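Local atomic coordinates of CCHC-type domain-containing protein (Trypanosoma brucei brucei, PDB entry 7C42), a protein that trims guide RNA as an RNase D ribonuclease, probably acting as a 3'-5' exonuclease, and carries zinc-binding CCHC modules. Residues I38-E43 with K98-C103; A44-D49 with R172-I177; S92-R97 with K117-L122; D102-V107 with D123-F128. All blocks are in the same frame, centred on the assembly; numbering follows the deposited sequence.

All four contacts belong to the 3'-5' exonuclease domain. Contact 1 pairs strands 37-44 and 97-100 inside the mixed sheet, and strand 121-123 flanks 97-100 as one of its two edge strands. Contact 3 joins the entrance to 97-100 with the entrance to 121-123, its centre about 11 Å from that of contact 1, while contact 4, centred about 7 Å from contact 1, joins the exits of the same two strands and shares Asp102 and Cys103 with it. The centre of contact 2 lies about 20 Å from that of contact 1, just past strand 37-44; contacts 3 and 4 fall within the loop it closes. Metal-binding Asp41, Glu43 and Asp106 thus stand on elements that contacts 1, 2 and 4 tie together.

Contact 1: I38-E43 with K98-C103; sequences IALDIE and KLFFDC
Leu40 lies against Phe100 where two parallel strands run side by side. The strand backbone brings Leu40 CB over one face of the Phe100 ring, 4.2 Å from the ring centroid and displaced toward the rim, a CH-pi contact. Beyond CB, a chi1 of -70° sets CG beside the backbone N, and the CD1 branch goes on to meet Phe100 CZ at 3.8 Å and also Lys98 CB at 4.0 Å; Leu40 and the Lys98 chain point the same way. The Lys98 chain bends at chi2 and chi4, and its NZ leaves the pair for backbone oxygens of the neighbouring loops, Glu119 O among them. Beneath these side chains is the parallel ladder of the RNase H-like exonuclease fold. Leu99 N donates to Ile38 O at 2.7 Å, and Leu99 O receives Leu40 N at 2.8 Å, nearly in line with the carbonyl bond. Across the sheet from Leu40, Ala39 CB and Leu99 CB meet at 4.4 Å, and helix 182-202 covers Leu99. Beyond Phe100 the strands part, and a water accepts from Phe101 N while donating to Leu40 O at 2.8 Å. Asp41, next after Leu40, binds manganese and calcium in this protein and faces away from the 98-103 segment.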
# COMPACT_ATOMS: atom_id res chain seq x y z
N ILE A 38 1.80 -11.35 -5.79
CA ILE A 38 2.67 -11.56 -4.64
C ILE A 38 2.83 -10.22 -3.92
O ILE A 38 3.37 -9.26 -4.49
CB ILE A 38 4.05 -12.11 -5.05
CG1 ILE A 38 3.89 -13.35 -5.93
CG2 ILE A 38 4.89 -12.41 -3.82
CD1 ILE A 38 5.20 -13.91 -6.45
N ALA A 39 2.35 -10.14 -2.69
CA ALA A 39 2.62 -8.96 -1.87
C ALA A 39 4.05 -9.02 -1.35
O ALA A 39 4.50 -10.07 -0.89
CB ALA A 39 1.63 -8.90 -0.71
N LEU A 40 4.76 -7.89 -1.42
CA LEU A 40 6.16 -7.84 -1.02
C LEU A 40 6.42 -6.74 0.00
O LEU A 40 5.75 -5.71 0.02
CB LEU A 40 7.08 -7.61 -2.24
CG LEU A 40 7.20 -8.78 -3.22
CD1 LEU A 40 8.06 -8.38 -4.42
CD2 LEU A 40 7.78 -10.00 -2.53
N ASP A 41 7.44 -6.96 0.84
CA ASP A 41 7.87 -6.01 1.87
C ASP A 41 9.32 -6.35 2.24
O ASP A 41 9.85 -7.39 1.85
CB ASP A 41 6.93 -6.06 3.08
CG ASP A 41 7.18 -4.93 4.09
OD1 ASP A 41 7.94 -3.98 3.80
OD2 ASP A 41 6.61 -5.02 5.21
N ILE A 42 9.96 -5.46 3.01
CA ILE A 42 11.38 -5.57 3.37
C ILE A 42 11.58 -5.10 4.80
O ILE A 42 10.97 -4.12 5.24
CB ILE A 42 12.27 -4.72 2.42
CG1 ILE A 42 12.22 -5.25 0.98
CG2 ILE A 42 13.72 -4.67 2.90
CD1 ILE A 42 13.15 -4.50 0.05
N GLU A 43 12.44 -5.78 5.54
CA GLU A 43 12.98 -5.24 6.78
C GLU A 43 14.48 -5.02 6.58
O GLU A 43 15.20 -5.95 6.21
CB GLU A 43 12.75 -6.16 7.98
CG GLU A 43 11.30 -6.58 8.22
CD GLU A 43 10.37 -5.41 8.53
OE1 GLU A 43 10.85 -4.32 8.88
OE2 GLU A 43 9.14 -5.60 8.40
N LYS A 98 3.51 -7.95 -8.60
CA LYS A 98 4.15 -7.74 -7.31
C LYS A 98 3.50 -6.54 -6.65
O LYS A 98 3.53 -5.44 -7.20
CB LYS A 98 5.65 -7.52 -7.45
CG LYS A 98 6.29 -8.24 -8.61
CD LYS A 98 6.24 -9.74 -8.44
CE LYS A 98 7.05 -10.39 -9.52
NZ LYS A 98 6.86 -9.78 -10.86
N LEU A 99 2.89 -6.75 -5.49
CA LEU A 99 2.15 -5.71 -4.79
C LEU A 99 3.02 -5.09 -3.70
O LEU A 99 3.64 -5.80 -2.91
CB LEU A 99 0.88 -6.28 -4.16
CG LEU A 99 -0.09 -7.08 -5.03
CD1 LEU A 99 -1.00 -7.88 -4.14
CD2 LEU A 99 -0.91 -6.17 -5.93
N PHE A 100 3.04 -3.78 -3.62
CA PHE A 100 3.74 -3.01 -2.62
C PHE A 100 2.84 -1.91 -2.01
O PHE A 100 1.90 -1.51 -2.62
CB PHE A 100 4.90 -2.27 -3.25
CG PHE A 100 6.06 -3.10 -3.64
CD1 PHE A 100 6.12 -3.67 -4.87
CD2 PHE A 100 7.12 -3.26 -2.81
CE1 PHE A 100 7.20 -4.41 -5.26
CE2 PHE A 100 8.20 -4.00 -3.18
CZ PHE A 100 8.22 -4.59 -4.41
N PHE A 101 3.14 -1.47 -0.81
CA PHE A 101 2.52 -0.29 -0.22
C PHE A 101 3.70 0.68 -0.06
O PHE A 101 4.40 0.58 0.87
CB PHE A 101 1.79 -0.56 1.08
CG PHE A 101 0.94 0.56 1.52
CD1 PHE A 101 -0.37 0.66 1.11
CD2 PHE A 101 1.43 1.53 2.31
CE1 PHE A 101 -1.15 1.70 1.48
CE2 PHE A 101 0.65 2.58 2.69
CZ PHE A 101 -0.64 2.67 2.28
N ASP A 102 3.81 1.63 -0.98
CA ASP A 102 4.91 2.56 -1.18
C ASP A 102 6.17 1.73 -1.54
O ASP A 102 6.89 1.26 -0.69
CB ASP A 102 5.20 3.52 -0.02
CG ASP A 102 6.29 4.51 -0.33
OD1 ASP A 102 6.73 4.53 -1.47
OD2 ASP A 102 6.67 5.20 0.58
N CYS A 103 6.43 1.62 -2.81
CA CYS A 103 7.52 0.84 -3.32
C CYS A 103 8.85 1.59 -3.51
O CYS A 103 9.79 1.01 -3.89
CB CYS A 103 7.12 0.32 -4.70
SG CYS A 103 7.15 1.51 -6.05
O HOH W 1 5.39 -2.94 0.36

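Contact 2: A44-D49 with R172-I177; sequences AFCTTD and RPVWDI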
# COMPACT_ATOMS: atom_id res chain seq x y z
N ALA A 44 14.94 -3.79 6.84
CA ALA A 44 16.33 -3.42 6.64
C ALA A 44 16.96 -2.95 7.94
O ALA A 44 16.26 -2.50 8.85
CB ALA A 44 16.43 -2.32 5.58
N PHE A 45 18.29 -3.05 8.03
CA PHE A 45 19.03 -2.52 9.18
C PHE A 45 18.71 -1.05 9.34
O PHE A 45 18.71 -0.30 8.36
CB PHE A 45 20.55 -2.66 8.99
CG PHE A 45 21.08 -4.05 9.17
CD1 PHE A 45 20.23 -5.15 9.20
CD2 PHE A 45 22.44 -4.26 9.31
CE1 PHE A 45 20.73 -6.43 9.36
CE2 PHE A 45 22.95 -5.53 9.47
CZ PHE A 45 22.10 -6.62 9.48
N CYS A 46 18.44 -0.62 10.58
CA CYS A 46 18.32 0.80 10.85
C CYS A 46 19.66 1.48 10.63
O CYS A 46 20.71 0.91 10.93
CB CYS A 46 17.84 1.03 12.28
SG CYS A 46 16.26 0.25 12.64
N THR A 47 19.60 2.68 10.10
CA THR A 47 20.78 3.44 9.85
C THR A 47 20.91 4.57 10.85
O THR A 47 19.97 5.30 11.15
CB THR A 47 20.91 3.98 8.42
OG1 THR A 47 19.88 4.91 8.17
CG2 THR A 47 20.82 2.90 7.42
N THR A 48 22.13 4.79 11.29
CA THR A 48 22.48 5.81 12.30
C THR A 48 22.15 7.21 11.85
O THR A 48 21.96 8.08 12.67
CB THR A 48 23.93 5.69 12.77
OG1 THR A 48 24.76 6.53 11.96
CG2 THR A 48 24.42 4.26 12.62
N ASP A 49 22.32 7.45 10.57
CA ASP A 49 21.91 8.64 9.88
C ASP A 49 20.40 8.69 9.74
O ASP A 49 19.81 9.74 9.63
CB ASP A 49 22.44 8.54 8.49
CG ASP A 49 22.42 9.83 7.77
OD1 ASP A 49 21.51 10.64 7.99
OD2 ASP A 49 23.30 10.00 6.92
N ARG A 172 20.86 1.41 16.68
CA ARG A 172 21.35 0.09 16.46
C ARG A 172 20.66 -0.52 15.22
O ARG A 172 19.65 -0.07 14.79
CB ARG A 172 21.26 -0.75 17.70
CG ARG A 172 20.11 -1.70 17.80
CD ARG A 172 19.87 -2.15 19.24
NE ARG A 172 18.46 -2.38 19.45
CZ ARG A 172 17.88 -3.55 19.29
NH1 ARG A 172 16.57 -3.70 19.46
NH2 ARG A 172 18.61 -4.58 18.93
N PRO A 173 21.25 -1.54 14.64
CA PRO A 173 20.72 -2.13 13.42
C PRO A 173 19.35 -2.70 13.59
O PRO A 173 18.62 -2.62 12.67
CB PRO A 173 21.70 -3.21 13.09
CG PRO A 173 22.94 -2.81 13.74
CD PRO A 173 22.55 -2.10 14.98
N VAL A 174 19.09 -3.31 14.73
CA VAL A 174 17.84 -3.97 15.12
C VAL A 174 17.57 -5.30 14.45
O VAL A 174 17.46 -6.27 15.09
CB VAL A 174 16.57 -3.09 15.04
CG1 VAL A 174 15.35 -3.85 15.50
CG2 VAL A 174 16.75 -1.77 15.72
N TRP A 175 17.53 -5.31 13.13
CA TRP A 175 17.22 -6.47 12.36
C TRP A 175 18.43 -7.41 12.12
O TRP A 175 18.31 -8.32 11.37
CB TRP A 175 16.48 -6.08 11.06
CG TRP A 175 15.08 -5.54 11.29
CD1 TRP A 175 14.71 -4.27 11.28
CD2 TRP A 175 13.92 -6.29 11.56
NE1 TRP A 175 13.40 -4.16 11.53
CE2 TRP A 175 12.89 -5.41 11.70
CE3 TRP A 175 13.66 -7.64 11.70
CZ2 TRP A 175 11.62 -5.82 11.98
CZ3 TRP A 175 12.42 -8.04 11.97
CH2 TRP A 175 11.42 -7.14 12.13
N ASP A 176 19.58 -7.14 12.71
CA ASP A 176 20.73 -8.02 12.53
C ASP A 176 20.67 -9.26 13.42
O ASP A 176 21.40 -10.22 13.17
CB ASP A 176 22.03 -7.26 12.81
CG ASP A 176 22.01 -6.51 14.15
OD1 ASP A 176 20.93 -6.42 14.77
OD2 ASP A 176 23.07 -6.02 14.59
N ILE A 177 19.80 -9.25 14.44
CA ILE A 177 19.82 -10.28 15.48
C ILE A 177 19.37 -11.62 14.91
O ILE A 177 18.35 -11.71 14.22
CB ILE A 177 18.91 -9.86 16.65
CG1 ILE A 177 19.13 -8.39 16.98
CG2 ILE A 177 19.13 -10.77 17.84
CD1 ILE A 177 20.53 -8.07 17.52
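Cys46 N donates to Pro173 O at 2.9 Å, a nearly straight bond (164°) that ties two irregular loops together, the second of them continuing from Val174 to Ile177 as a type I beta turn. The same carbonyl oxygen also faces Phe45 CA, in a CA-H...O contact, and takes a weak bond from Trp175 N, so it lies at the centre of the contact. On one flank of this bond the Phe45 ring spreads over the second loop. Pro173 CB lies over one face of the ring, 4.0 Å from Phe45 CD2, while the far end of the ring presses on the turn, with Phe45 CZ 3.4 Å from Asp176 CB. The two side chains cross at about a right angle, and the carboxylate of Asp176 is turned 67° from the ring plane. On the other flank the first torsion of Cys46 (chi1 -58°) swings the sulfur away from its own carbonyl, which brings SG to 3.7 Å from Val174 CG2; Cys46 CB rests 3.3 Å from Arg172 O. Trp175 reaches back to the end of strand 37-44, its CD1 3.4 Å from Ala44 O. The indole also packs into the domain, edge-to-face with Phe184 and against Tyr187 of helix 182-202. Ala44 takes part in binding AMP and GMP, and Trp175 also touches Glu43, a ligand of metal and nucleotide, consistent with the joined loops bordering the site where nucleotide and metal bind in this exonuclease domain.

Contact 3: S92-R97 with K117-L122; sequences SDREIR and KPEGVL
Glu119 reaches across to the end of helix 80-92 and the turn after it, and its side chain can be followed outward from the backbone. CB sits 3.6 Å from Ser92 O and also lies near Arg94 CB. The first torsion sets CG anti to the carbonyl carbon, where it still lies 3.6 Å from Ser92 O. A bend at chi2 (-89°) then swings the carboxylate toward Arg94, whose NH1 stands 3.8 Å from Glu119 OE1, a salt bridge whose length makes it a loose pairing. The guanidinium and carboxylate planes are 46° apart. Arg94 belongs to a type I turn from Asp93 to Ile96, reinforced by an Asx turn in which Asp93 OD1 accepts from Glu95 N. Gly120 is tucked against this turn with a positive phi, and its O receives a CA-H...O contact from Arg97 CA at 3.3 Å. Farther on, the extended start of the Arg97 chain runs alongside Leu122, with Arg97 CD 4.0 Å from Leu122 CD2, before the guanidinium turns off to a salt bridge with Glu216. Within the turn, the backbone oxygens of Asp93 and Ile96 both accept from Lys98 NZ. The whole frames the entrance to neighbouring parallel strands 97-100 and 121-123, linked by helix 104-114 in a beta-alpha-beta crossover of the exonuclease fold.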
# COMPACT_ATOMS: atom_id res chain seq x y z
N SER A 92 11.30 -10.81 -12.13
CA SER A 92 11.33 -10.23 -13.47
C SER A 92 10.14 -10.65 -14.33
O SER A 92 10.03 -10.20 -15.47
CB SER A 92 12.61 -10.62 -14.21
OG SER A 92 13.75 -10.41 -13.41
N ASP A 93 9.29 -11.52 -13.82
CA ASP A 93 8.20 -12.08 -14.62
C ASP A 93 7.05 -11.09 -14.59
O ASP A 93 6.36 -10.96 -13.57
CB ASP A 93 7.81 -13.45 -14.07
CG ASP A 93 6.75 -14.14 -14.91
OD1 ASP A 93 6.09 -13.47 -15.74
OD2 ASP A 93 6.57 -15.36 -14.72
N ARG A 94 6.83 -10.38 -15.69
CA ARG A 94 5.79 -9.36 -15.71
C ARG A 94 4.38 -9.94 -15.62
O ARG A 94 3.44 -9.20 -15.32
CB ARG A 94 5.93 -8.48 -16.97
CG ARG A 94 5.37 -9.10 -18.24
CD ARG A 94 5.84 -8.35 -19.51
NE ARG A 94 5.57 -6.92 -19.44
CZ ARG A 94 6.49 -6.00 -19.19
NH1 ARG A 94 7.75 -6.38 -18.99
NH2 ARG A 94 6.17 -4.71 -19.12
N GLU A 95 4.22 -11.25 -15.82
CA GLU A 95 2.89 -11.84 -15.69
C GLU A 95 2.51 -12.14 -14.25
O GLU A 95 1.36 -12.53 -14.00
CB GLU A 95 2.78 -13.12 -16.54
CG GLU A 95 3.45 -13.05 -17.92
CD GLU A 95 2.78 -12.07 -18.90
OE1 GLU A 95 3.36 -11.84 -19.99
OE2 GLU A 95 1.69 -11.53 -18.59
N ILE A 96 3.42 -11.97 -13.30
CA ILE A 96 3.11 -12.09 -11.88
C ILE A 96 3.15 -10.70 -11.26
O ILE A 96 4.20 -10.04 -11.25
CB ILE A 96 4.06 -13.04 -11.15
CG1 ILE A 96 4.02 -14.44 -11.75
CG2 ILE A 96 3.69 -13.11 -9.68
CD1 ILE A 96 5.03 -15.39 -11.12
N ARG A 97 2.01 -10.25 -10.75
CA ARG A 97 1.91 -8.92 -10.16
C ARG A 97 2.61 -8.92 -8.81
O ARG A 97 2.35 -9.78 -7.96
CB ARG A 97 0.44 -8.54 -10.02
CG ARG A 97 0.20 -7.15 -9.50
CD ARG A 97 -1.29 -6.83 -9.42
NE ARG A 97 -1.88 -6.51 -10.72
CZ ARG A 97 -2.87 -7.20 -11.29
NH1 ARG A 97 -3.39 -8.26 -10.67
NH2 ARG A 97 -3.35 -6.83 -12.47
N LYS A 117 15.56 -5.55 -10.78
CA LYS A 117 14.45 -4.63 -10.97
C LYS A 117 13.17 -5.42 -11.15
O LYS A 117 13.04 -6.13 -12.16
CB LYS A 117 14.69 -3.74 -12.19
CG LYS A 117 13.51 -2.83 -12.48
CD LYS A 117 13.81 -1.88 -13.58
CE LYS A 117 13.45 -2.48 -14.91
NZ LYS A 117 13.51 -1.44 -15.94
N PRO A 118 12.19 -5.33 -10.25
CA PRO A 118 10.98 -6.13 -10.42
C PRO A 118 10.14 -5.59 -11.57
O PRO A 118 10.17 -4.40 -11.88
CB PRO A 118 10.26 -5.96 -9.08
CG PRO A 118 10.72 -4.62 -8.57
CD PRO A 118 12.14 -4.47 -9.05
N GLU A 119 9.41 -6.50 -12.21
CA GLU A 119 8.53 -6.17 -13.32
C GLU A 119 7.11 -6.58 -12.93
O GLU A 119 6.91 -7.48 -12.12
CB GLU A 119 8.94 -6.88 -14.61
CG GLU A 119 10.40 -6.68 -15.03
CD GLU A 119 10.60 -5.46 -15.91
OE1 GLU A 119 9.62 -4.71 -16.12
OE2 GLU A 119 11.73 -5.24 -16.40
N GLY A 120 6.14 -5.88 -13.50
CA GLY A 120 4.74 -6.10 -13.11
C GLY A 120 4.40 -5.63 -11.71
O GLY A 120 3.68 -6.32 -10.98
N VAL A 121 4.89 -4.45 -11.31
CA VAL A 121 4.65 -3.92 -9.97
C VAL A 121 3.33 -3.14 -9.95
O VAL A 121 2.98 -2.45 -10.92
CB VAL A 121 5.83 -3.02 -9.53
CG1 VAL A 121 5.65 -2.56 -8.09
CG2 VAL A 121 7.16 -3.76 -9.71
N LEU A 122 2.60 -3.26 -8.84
CA LEU A 122 1.47 -2.39 -8.54
C LEU A 122 1.62 -1.85 -7.12
O LEU A 122 1.71 -2.64 -6.17
CB LEU A 122 0.13 -3.13 -8.69
CG LEU A 122 -1.12 -2.28 -8.47
CD1 LEU A 122 -1.26 -1.25 -9.57
CD2 LEU A 122 -2.38 -3.14 -8.39
O HOH W 2 14.38 -7.69 -14.08

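Contact 4: D102-V107 with D123-F128; sequences DCRRDV and DLQVFF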
# COMPACT_ATOMS: atom_id res chain seq x y z
N ASP A 102 3.81 1.63 -0.98
CA ASP A 102 4.91 2.56 -1.18
C ASP A 102 6.17 1.73 -1.54
O ASP A 102 6.89 1.26 -0.69
CB ASP A 102 5.20 3.52 -0.02
CG ASP A 102 6.29 4.51 -0.33
OD1 ASP A 102 6.73 4.53 -1.47
OD2 ASP A 102 6.67 5.20 0.58
N CYS A 103 6.43 1.62 -2.81
CA CYS A 103 7.52 0.84 -3.32
C CYS A 103 8.85 1.59 -3.51
O CYS A 103 9.79 1.01 -3.89
CB CYS A 103 7.12 0.32 -4.70
SG CYS A 103 7.15 1.51 -6.05
N ARG A 104 8.86 2.86 -3.23
CA ARG A 104 9.98 3.69 -3.67
C ARG A 104 11.32 3.21 -3.09
O ARG A 104 12.25 2.89 -3.84
CB ARG A 104 9.73 5.15 -3.30
CG ARG A 104 8.67 5.86 -4.14
CD ARG A 104 8.34 7.24 -3.55
NE ARG A 104 7.70 7.13 -2.23
CZ ARG A 104 7.28 8.17 -1.50
NH1 ARG A 104 7.42 9.41 -1.97
NH2 ARG A 104 6.72 7.97 -0.31
N ARG A 105 11.43 3.15 -1.76
CA ARG A 105 12.70 2.80 -1.15
C ARG A 105 12.98 1.30 -1.27
O ARG A 105 14.14 0.89 -1.38
CB ARG A 105 12.73 3.27 0.30
CG ARG A 105 12.67 4.80 0.39
CD ARG A 105 13.99 5.41 0.03
NE ARG A 105 13.93 6.53 -0.90
CZ ARG A 105 15.01 7.09 -1.44
NH1 ARG A 105 14.88 8.10 -2.26
NH2 ARG A 105 16.22 6.63 -1.16
N ASP A 106 11.93 0.47 -1.25
CA ASP A 106 12.09 -0.96 -1.48
C ASP A 106 12.68 -1.23 -2.86
O ASP A 106 13.60 -2.04 -3.00
CB ASP A 106 10.75 -1.69 -1.39
CG ASP A 106 10.24 -1.84 0.03
OD1 ASP A 106 10.95 -1.52 1.00
OD2 ASP A 106 9.09 -2.28 0.16
N VAL A 107 12.13 -0.59 -3.89
CA VAL A 107 12.64 -0.79 -5.24
C VAL A 107 14.10 -0.36 -5.32
O VAL A 107 14.94 -1.05 -5.92
CB VAL A 107 11.76 -0.01 -6.24
CG1 VAL A 107 12.47 0.20 -7.56
CG2 VAL A 107 10.42 -0.72 -6.43
N ASP A 123 1.65 -0.51 -6.98
CA ASP A 123 1.82 0.17 -5.68
C ASP A 123 0.44 0.58 -5.15
O ASP A 123 -0.21 1.48 -5.69
CB ASP A 123 2.76 1.37 -5.85
CG ASP A 123 3.15 2.04 -4.52
OD1 ASP A 123 2.39 1.98 -3.55
OD2 ASP A 123 4.24 2.64 -4.45
N LEU A 124 -0.01 -0.08 -4.06
CA LEU A 124 -1.35 0.15 -3.54
C LEU A 124 -1.48 1.49 -2.82
O LEU A 124 -2.58 2.05 -2.76
CB LEU A 124 -1.78 -0.99 -2.61
CG LEU A 124 -1.82 -2.37 -3.30
CD1 LEU A 124 -2.40 -3.45 -2.43
CD2 LEU A 124 -2.61 -2.28 -4.60
N GLN A 125 -0.40 2.02 -2.26
CA GLN A 125 -0.49 3.38 -1.72
C GLN A 125 -0.71 4.38 -2.83
O GLN A 125 -1.53 5.29 -2.70
CB GLN A 125 0.77 3.75 -0.93
CG GLN A 125 0.66 5.12 -0.30
CD GLN A 125 1.93 5.56 0.40
OE1 GLN A 125 2.98 5.65 -0.22
NE2 GLN A 125 1.84 5.82 1.69
N VAL A 126 -0.00 4.20 -3.95
CA VAL A 126 -0.21 5.03 -5.13
C VAL A 126 -1.62 4.85 -5.69
O VAL A 126 -2.26 5.81 -6.12
CB VAL A 126 0.88 4.73 -6.18
CG1 VAL A 126 0.51 5.31 -7.54
CG2 VAL A 126 2.25 5.25 -5.67
N PHE A 127 -2.12 3.60 -5.69
CA PHE A 127 -3.51 3.33 -6.10
C PHE A 127 -4.50 4.18 -5.30
O PHE A 127 -5.35 4.87 -5.88
CB PHE A 127 -3.80 1.83 -5.90
CG PHE A 127 -4.84 1.27 -6.84
CD1 PHE A 127 -5.97 2.01 -7.19
CD2 PHE A 127 -4.70 -0.01 -7.36
CE1 PHE A 127 -6.94 1.47 -8.05
CE2 PHE A 127 -5.65 -0.55 -8.23
CZ PHE A 127 -6.78 0.19 -8.58
N PHE A 128 -4.40 4.15 -3.97
CA PHE A 128 -5.32 4.93 -3.15
C PHE A 128 -5.23 6.42 -3.46
O PHE A 128 -6.25 7.12 -3.52
CB PHE A 128 -5.04 4.67 -1.67
CG PHE A 128 -6.05 5.25 -0.76
CD1 PHE A 128 -7.27 4.62 -0.56
CD2 PHE A 128 -5.80 6.45 -0.10
CE1 PHE A 128 -8.21 5.16 0.30
CE2 PHE A 128 -6.73 6.99 0.74
CZ PHE A 128 -7.95 6.35 0.94
O HOH W 3 5.33 4.98 -4.49
O HOH W 4 4.88 6.13 2.70
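Asp123 grips the 102-107 segment with both carboxylate oxygens: OD1 accepts from Asp102 N at 3.0 Å, and OD2 from Cys103 N at 2.9 Å. OD1 also caps its own helix through Val126 N, which reaches it from the face opposite Asp102 N. Setting CG anti to the backbone N (chi1 -172°) turns the Asp123 carboxylate to both tasks. This is the tight half, buried and held by direct bonds; a water also donates to Asp123 OD2 at 2.6 Å, and only weakly to Asp102 OD1. Around Asp102 the fit is looser. Its side chain runs beside that of Gln125, whose OE1 lies 3.1 Å from Asp102 CB, while a second water bridges Asp102 OD2 to Gln125 NE2. Two like charges lie near each other, Asp102 OD1 and Asp123 OD2 being 4.3 Å apart; the repulsion is probably eased by Arg104, which clasps Asp102 side-on, NE to OD1 and NH2 to OD2. Asp102 OD1 caps Arg104 N as well. The Gln125 amide has further partners in Arg141 and Ser142. Both helices thus begin at one junction, helix 104-114 after strand 97-100 and helix 124-136 after strand 121-123, with helix 182-202 against Leu124 and helix 212-226 against Val126.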